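Local structure of hypothetical glycoside hydrolase (Parabacteroides distasonis, 3TAW) at residues A[102-107]-A[116-121]; A[143-148]-A[160-165]. The protein is of unknown function but has a beta-propeller fold and belongs to a family of glycoside hydrolase-like proteins. All coordinates share one frame; numbering follows the deposited sequence.

Contact 1. Residues A[102-107]-A[116-121]; sequences FYPAKD and GGTEDP. With EDO (1,2-ethanediol), chain N; ACT (acetate ion), chain E; EDO (1,2-ethanediol), chain P.
Phe102 and Pro104 pack against Thr118 and Gly117 in a buried, largely apolar contact. It joins the loop after strand 95-96 to the start of strand 117-125, the first strand of a four-stranded antiparallel blade. No hydrogen bond crosses between the segments. Phe102 CG lies anti to the backbone N (chi1 -158°), which swings the ring toward Thr118. Phe102 CE2 is 3.7 Å from Thr118 CG2, and Phe102 CD2 is 3.7 Å from Thr118 OG1; the methyl meets the ring obliquely. Pro104 CG rests 3.7 Å from Gly117 CA, where there is no side chain to keep the proline ring at a distance. The CB of Tyr103 points away from strand 117-125. One ethanediol hydroxyl, O2, accepts from Tyr103 N (2.9 Å, nearly straight at 167°) and donates to Tyr103 O (2.9 Å). The same O2 lies 3.4 Å above one face of the Phe102 ring, toward its rim. Tyr103 OH donates to acetate OXT (2.6 Å), in the plane of the phenol ring. Lys158 makes a cation-pi interaction with Phe102, bonds Tyr103 O and forms a salt bridge with Asp107. Tyr135 and Trp156 meet the Phe102 ring edge-to-face. Between the segments the contact is thus van der Waals packing; the polar groups of Tyr103 and Asp107 find partners elsewhere, among them Lys158 and, for Tyr103, two solutes probably from the crystallisation liquor.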
loop_
_atom_site.group_PDB
_atom_site.type_symbol
_atom_site.label_atom_id
_atom_site.label_comp_id
_atom_site.label_asym_id
_atom_site.label_seq_id
_atom_site.Cartn_x
_atom_site.Cartn_y
_atom_site.Cartn_z
ATOM N N PHE A 102 13.313 2.080 7.898
ATOM C CA PHE A 102 13.143 0.640 7.636
ATOM C C PHE A 102 13.935 0.263 6.400
ATOM O O PHE A 102 13.953 1.008 5.414
ATOM C CB PHE A 102 11.658 0.335 7.457
ATOM C CG PHE A 102 11.296 -1.094 7.696
ATOM C CD1 PHE A 102 11.102 -1.565 8.980
ATOM C CD2 PHE A 102 11.116 -1.970 6.638
ATOM C CE1 PHE A 102 10.763 -2.890 9.219
ATOM C CE2 PHE A 102 10.779 -3.304 6.870
ATOM C CZ PHE A 102 10.574 -3.759 8.160
ATOM N N TYR A 103 14.658 -0.849 6.483
ATOM C CA TYR A 103 15.636 -1.200 5.449
ATOM C C TYR A 103 16.137 -2.624 5.644
ATOM O O TYR A 103 16.016 -3.190 6.738
ATOM C CB TYR A 103 16.835 -0.218 5.510
ATOM C CG TYR A 103 17.305 0.024 6.908
ATOM C CD1 TYR A 103 18.210 -0.826 7.508
ATOM C CD2 TYR A 103 16.793 1.094 7.659
ATOM C CE1 TYR A 103 18.633 -0.620 8.819
ATOM C CE2 TYR A 103 17.187 1.303 8.947
ATOM C CZ TYR A 103 18.115 0.435 9.533
ATOM O OH TYR A 103 18.516 0.621 10.837
ATOM N N PRO A 104 16.692 -3.218 4.575
ATOM C CA PRO A 104 17.277 -4.539 4.711
ATOM C C PRO A 104 18.580 -4.445 5.523
ATOM O O PRO A 104 19.250 -3.400 5.514
ATOM C CB PRO A 104 17.562 -4.942 3.263
ATOM C CG PRO A 104 17.821 -3.648 2.561
ATOM C CD PRO A 104 16.847 -2.682 3.206
ATOM N N ALA A 105 18.931 -5.517 6.229
ATOM C CA ALA A 105 20.065 -5.480 7.125
ATOM C C ALA A 105 20.576 -6.894 7.330
ATOM O O ALA A 105 20.018 -7.835 6.761
ATOM C CB ALA A 105 19.654 -4.848 8.463
ATOM N N LYS A 106 21.628 -7.046 8.132
ATOM C CA LYS A 106 22.141 -8.386 8.477
ATOM C C LYS A 106 21.376 -8.864 9.717
ATOM O O LYS A 106 21.917 -9.005 10.828
ATOM C CB LYS A 106 23.664 -8.332 8.671
ATOM C CG LYS A 106 24.374 -7.991 7.374
ATOM C CD LYS A 106 25.890 -8.184 7.409
ATOM C CE LYS A 106 26.476 -7.852 6.017
ATOM N NZ LYS A 106 27.958 -7.985 5.947
ATOM N N ASP A 107 20.079 -9.068 9.513
ATOM C CA ASP A 107 19.150 -9.432 10.583
ATOM C C ASP A 107 18.472 -10.747 10.209
ATOM O O ASP A 107 18.890 -11.418 9.252
ATOM C CB ASP A 107 18.141 -8.290 10.846
ATOM C CG ASP A 107 17.288 -7.947 9.629
ATOM O OD1 ASP A 107 17.148 -8.791 8.717
ATOM O OD2 ASP A 107 16.778 -6.800 9.592
ATOM N N GLY A 116 17.161 -6.632 -2.772
ATOM C CA GLY A 116 16.112 -5.748 -3.267
ATOM C C GLY A 116 15.452 -4.899 -2.194
ATOM O O GLY A 116 14.830 -3.869 -2.499
ATOM N N GLY A 117 15.597 -5.310 -0.942
ATOM C CA GLY A 117 15.106 -4.506 0.176
ATOM C C GLY A 117 13.623 -4.629 0.488
ATOM O O GLY A 117 13.014 -5.687 0.333
ATOM N N THR A 118 13.043 -3.522 0.947
ATOM C CA THR A 118 11.757 -3.536 1.597
ATOM C C THR A 118 10.834 -2.583 0.835
ATOM O O THR A 118 11.006 -1.378 0.921
ATOM C CB THR A 118 11.931 -3.090 3.088
ATOM O OG1 THR A 118 12.475 -1.766 3.149
ATOM C CG2 THR A 118 12.866 -4.022 3.845
ATOM N N GLU A 119 9.859 -3.121 0.094
ATOM C CA GLU A 119 9.018 -2.326 -0.806
ATOM C C GLU A 119 7.585 -2.129 -0.310
ATOM O O GLU A 119 7.087 -2.911 0.499
ATOM C CB GLU A 119 8.891 -3.008 -2.174
ATOM C CG GLU A 119 10.203 -3.487 -2.809
ATOM C CD GLU A 119 9.978 -4.188 -4.129
ATOM O OE1 GLU A 119 8.819 -4.652 -4.393
ATOM O OE2 GLU A 119 10.964 -4.301 -4.904
ATOM N N ASP A 120 6.932 -1.100 -0.855
ATOM C CA ASP A 120 5.475 -1.018 -0.899
ATOM C C ASP A 120 4.799 -1.272 0.443
ATOM O O ASP A 120 4.002 -2.213 0.602
ATOM C CB ASP A 120 4.952 -1.962 -1.969
ATOM C CG ASP A 120 5.367 -1.549 -3.380
ATOM O OD1 ASP A 120 6.046 -0.507 -3.543
ATOM O OD2 ASP A 120 4.939 -2.251 -4.331
ATOM N N PRO A 121 5.117 -0.416 1.416
ATOM C CA PRO A 121 4.580 -0.527 2.781
ATOM C C PRO A 121 3.102 -0.116 2.872
ATOM O O PRO A 121 2.646 0.761 2.130
ATOM C CB PRO A 121 5.410 0.472 3.536
ATOM C CG PRO A 121 5.736 1.534 2.540
ATOM C CD PRO A 121 5.988 0.777 1.267
HETATM C C1 EDO N . 15.353 -1.163 10.917
HETATM O O1 EDO N . 14.224 -1.509 11.716
HETATM C C2 EDO N . 15.534 -2.257 9.888
HETATM O O2 EDO N . 14.430 -2.256 8.971
HETATM C C ACT E . 21.616 -0.611 11.426
HETATM O O ACT E . 21.818 0.483 10.821
HETATM O OXT ACT E . 20.441 -0.856 11.830
HETATM C CH3 ACT E . 22.720 -1.603 11.665
HETATM C C1 EDO P . 9.176 -7.876 -7.902
HETATM O O1 EDO P . 7.870 -8.435 -7.707
HETATM C C2 EDO P . 9.514 -7.027 -6.691
HETATM O O2 EDO P . 8.321 -6.387 -6.242
#

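Contact 2. Residues A[143-148]-A[160-165]; sequences PRLAVA and GPAFEK. With EDO (1,2-ethanediol), chain K; EDO (1,2-ethanediol), chain L.
Leu145 O receives the N-H of Ala162 (N to O 2.7 Å, 164°), tying strand 143-150 to the type I turn (Pro161 to Glu164) that follows strand 157-161, its hairpin partner. An ethanediol O2 donates to the same Leu145 O (2.9 Å) and accepts from Phe163 N. Val147 N reaches Gly160 O over 3.1 Å, from above the carbonyl plane. A water bridges Val147 O and Gly160 N. Between these bonds, Ala146 and Pro161 form an antiparallel non-hydrogen-bonded pair. Arg144 runs alongside Pro161, extended from CG to NE. Its CB is 3.7 Å and its CG 3.6 Å from O1 of the ethanediol that bonds Leu145. CD meets Pro161 CG (4.1 Å). NE bonds Lys172 O, and NH2 forms a salt bridge with Asp173. A second ethanediol lies over one guanidinium face, near the rim, and both its hydroxyls donate to the Glu164 carboxylate. On the apolar side, Leu145 CD2 meets Phe163 CZ obliquely (3.9 Å), and Val147 CG2 meets Ala162 CB (3.9 Å). Strand 131-138 pairs with 143-150 along its other edge, helix 110-113 touches Arg144 and Pro161, and Met201 of strand 199-203 packs on Leu145 and Phe163.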
loop_
_atom_site.group_PDB
_atom_site.type_symbol
_atom_site.label_atom_id
_atom_site.label_comp_id
_atom_site.label_asym_id
_atom_site.label_seq_id
_atom_site.Cartn_x
_atom_site.Cartn_y
_atom_site.Cartn_z
ATOM N N PRO A 143 9.111 -12.166 -4.416
ATOM C CA PRO A 143 8.611 -11.145 -3.515
ATOM C C PRO A 143 7.706 -11.778 -2.471
ATOM O O PRO A 143 6.868 -12.632 -2.794
ATOM C CB PRO A 143 7.831 -10.202 -4.437
ATOM C CG PRO A 143 7.361 -11.089 -5.541
ATOM C CD PRO A 143 8.348 -12.194 -5.679
ATOM N N ARG A 144 7.893 -11.394 -1.213
ATOM C CA ARG A 144 7.124 -11.993 -0.133
ATOM C C ARG A 144 6.523 -10.921 0.754
ATOM O O ARG A 144 7.216 -10.009 1.207
ATOM C CB ARG A 144 7.953 -12.936 0.720
ATOM C CG ARG A 144 8.544 -14.144 -0.043
ATOM C CD ARG A 144 9.270 -15.061 0.920
ATOM N NE ARG A 144 9.692 -16.317 0.303
ATOM C CZ ARG A 144 10.822 -16.502 -0.373
ATOM N NH1 ARG A 144 11.678 -15.510 -0.553
ATOM N NH2 ARG A 144 11.085 -17.700 -0.900
ATOM N N LEU A 145 5.229 -11.050 1.001
ATOM C CA LEU A 145 4.553 -10.178 1.951
ATOM C C LEU A 145 5.041 -10.519 3.355
ATOM O O LEU A 145 4.962 -11.679 3.777
ATOM C CB LEU A 145 3.045 -10.415 1.842
ATOM C CG LEU A 145 2.101 -9.528 2.610
ATOM C CD1 LEU A 145 2.209 -8.034 2.154
ATOM C CD2 LEU A 145 0.686 -10.083 2.424
ATOM N N ALA A 146 5.488 -9.515 4.097
ATOM C CA ALA A 146 6.029 -9.733 5.431
ATOM C C ALA A 146 5.482 -8.694 6.407
ATOM O O ALA A 146 4.902 -7.680 6.005
ATOM C CB ALA A 146 7.590 -9.717 5.386
ATOM N N VAL A 147 5.664 -8.972 7.689
ATOM C CA VAL A 147 5.094 -8.176 8.765
ATOM C C VAL A 147 6.163 -7.665 9.726
ATOM O O VAL A 147 7.081 -8.404 10.105
ATOM C CB VAL A 147 4.088 -9.015 9.588
ATOM C CG1 VAL A 147 3.385 -8.144 10.651
ATOM C CG2 VAL A 147 3.033 -9.692 8.658
ATOM N N ALA A 148 6.037 -6.407 10.133
ATOM C CA ALA A 148 6.853 -5.875 11.205
ATOM C C ALA A 148 5.979 -5.016 12.093
ATOM O O ALA A 148 4.945 -4.479 11.640
ATOM C CB ALA A 148 8.088 -5.083 10.627
ATOM N N GLY A 160 8.913 -11.683 9.727
ATOM C CA GLY A 160 9.024 -12.470 8.512
ATOM C C GLY A 160 7.742 -12.556 7.709
ATOM O O GLY A 160 6.761 -11.856 8.003
ATOM N N PRO A 161 7.734 -13.430 6.696
ATOM C CA PRO A 161 6.610 -13.520 5.770
ATOM C C PRO A 161 5.280 -13.814 6.441
ATOM O O PRO A 161 5.206 -14.648 7.360
ATOM C CB PRO A 161 7.016 -14.684 4.846
ATOM C CG PRO A 161 8.529 -14.661 4.883
ATOM C CD PRO A 161 8.861 -14.293 6.288
ATOM N N ALA A 162 4.233 -13.125 5.988
ATOM C CA ALA A 162 2.898 -13.258 6.559
ATOM C C ALA A 162 2.342 -14.679 6.415
ATOM O O ALA A 162 1.553 -15.124 7.260
ATOM C CB ALA A 162 1.958 -12.269 5.905
ATOM N N PHE A 163 2.746 -15.369 5.346
ATOM C CA PHE A 163 2.218 -16.721 5.053
ATOM C C PHE A 163 3.270 -17.828 5.236
ATOM O O PHE A 163 3.158 -18.924 4.639
ATOM C CB PHE A 163 1.651 -16.777 3.625
ATOM C CG PHE A 163 0.707 -15.639 3.278
ATOM C CD1 PHE A 163 -0.245 -15.184 4.179
ATOM C CD2 PHE A 163 0.742 -15.051 2.024
ATOM C CE1 PHE A 163 -1.115 -14.155 3.839
ATOM C CE2 PHE A 163 -0.127 -14.000 1.687
ATOM C CZ PHE A 163 -1.043 -13.559 2.586
ATOM N N GLU A 164 4.278 -17.561 6.066
ATOM C CA GLU A 164 5.353 -18.535 6.308
ATOM C C GLU A 164 4.780 -19.838 6.853
ATOM O O GLU A 164 5.132 -20.926 6.383
ATOM C CB GLU A 164 6.395 -17.969 7.288
ATOM C CG GLU A 164 7.648 -18.863 7.474
ATOM C CD GLU A 164 8.554 -18.925 6.252
ATOM O OE1 GLU A 164 8.502 -18.019 5.388
ATOM O OE2 GLU A 164 9.376 -19.875 6.164
ATOM N N LYS A 165 3.896 -19.733 7.843
ATOM C CA LYS A 165 3.444 -20.916 8.588
ATOM C C LYS A 165 2.202 -21.610 8.010
ATOM O O LYS A 165 2.079 -22.835 8.126
ATOM C CB LYS A 165 3.172 -20.562 10.060
ATOM C CG LYS A 165 4.397 -20.056 10.818
ATOM C CD LYS A 165 4.177 -20.143 12.340
ATOM C CE LYS A 165 5.333 -19.561 13.125
ATOM N NZ LYS A 165 5.427 -18.075 12.961
HETATM C C1 EDO K . 4.497 -15.857 0.943
HETATM O O1 EDO K . 5.094 -15.106 -0.095
HETATM C C2 EDO K . 4.829 -15.387 2.367
HETATM O O2 EDO K . 4.070 -14.288 2.873
HETATM C C1 EDO L . 11.666 -17.990 3.235
HETATM O O1 EDO L . 10.799 -17.227 4.087
HETATM C C2 EDO L . 11.029 -19.322 2.862
HETATM O O2 EDO L . 10.824 -20.148 4.009
HETATM O O HOH W 1 9.294 -9.087 8.572
#

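Overall arrangement
From the N terminus, the chain first completes the sheet that ends at strand 95-96. Contact 1 then closes the loop that carries helix 110-113 and leads into strand 117-125. The chain continues through strands 131-138 and 143-150 of the same blade, and contact 2 closes the hairpin to strand 157-161. The two closures follow in series and neither nest nor cross. Contact 1 sits at one edge strand of the blade and contact 2 at the other, their centres about 12 Å apart. They touch where Phe102 CE1 packs 3.7 Å from Ala148 CB. Phe102 of the incoming loop thus also packs on the third strand, 143-150, and ties the loop to two strands of the blade.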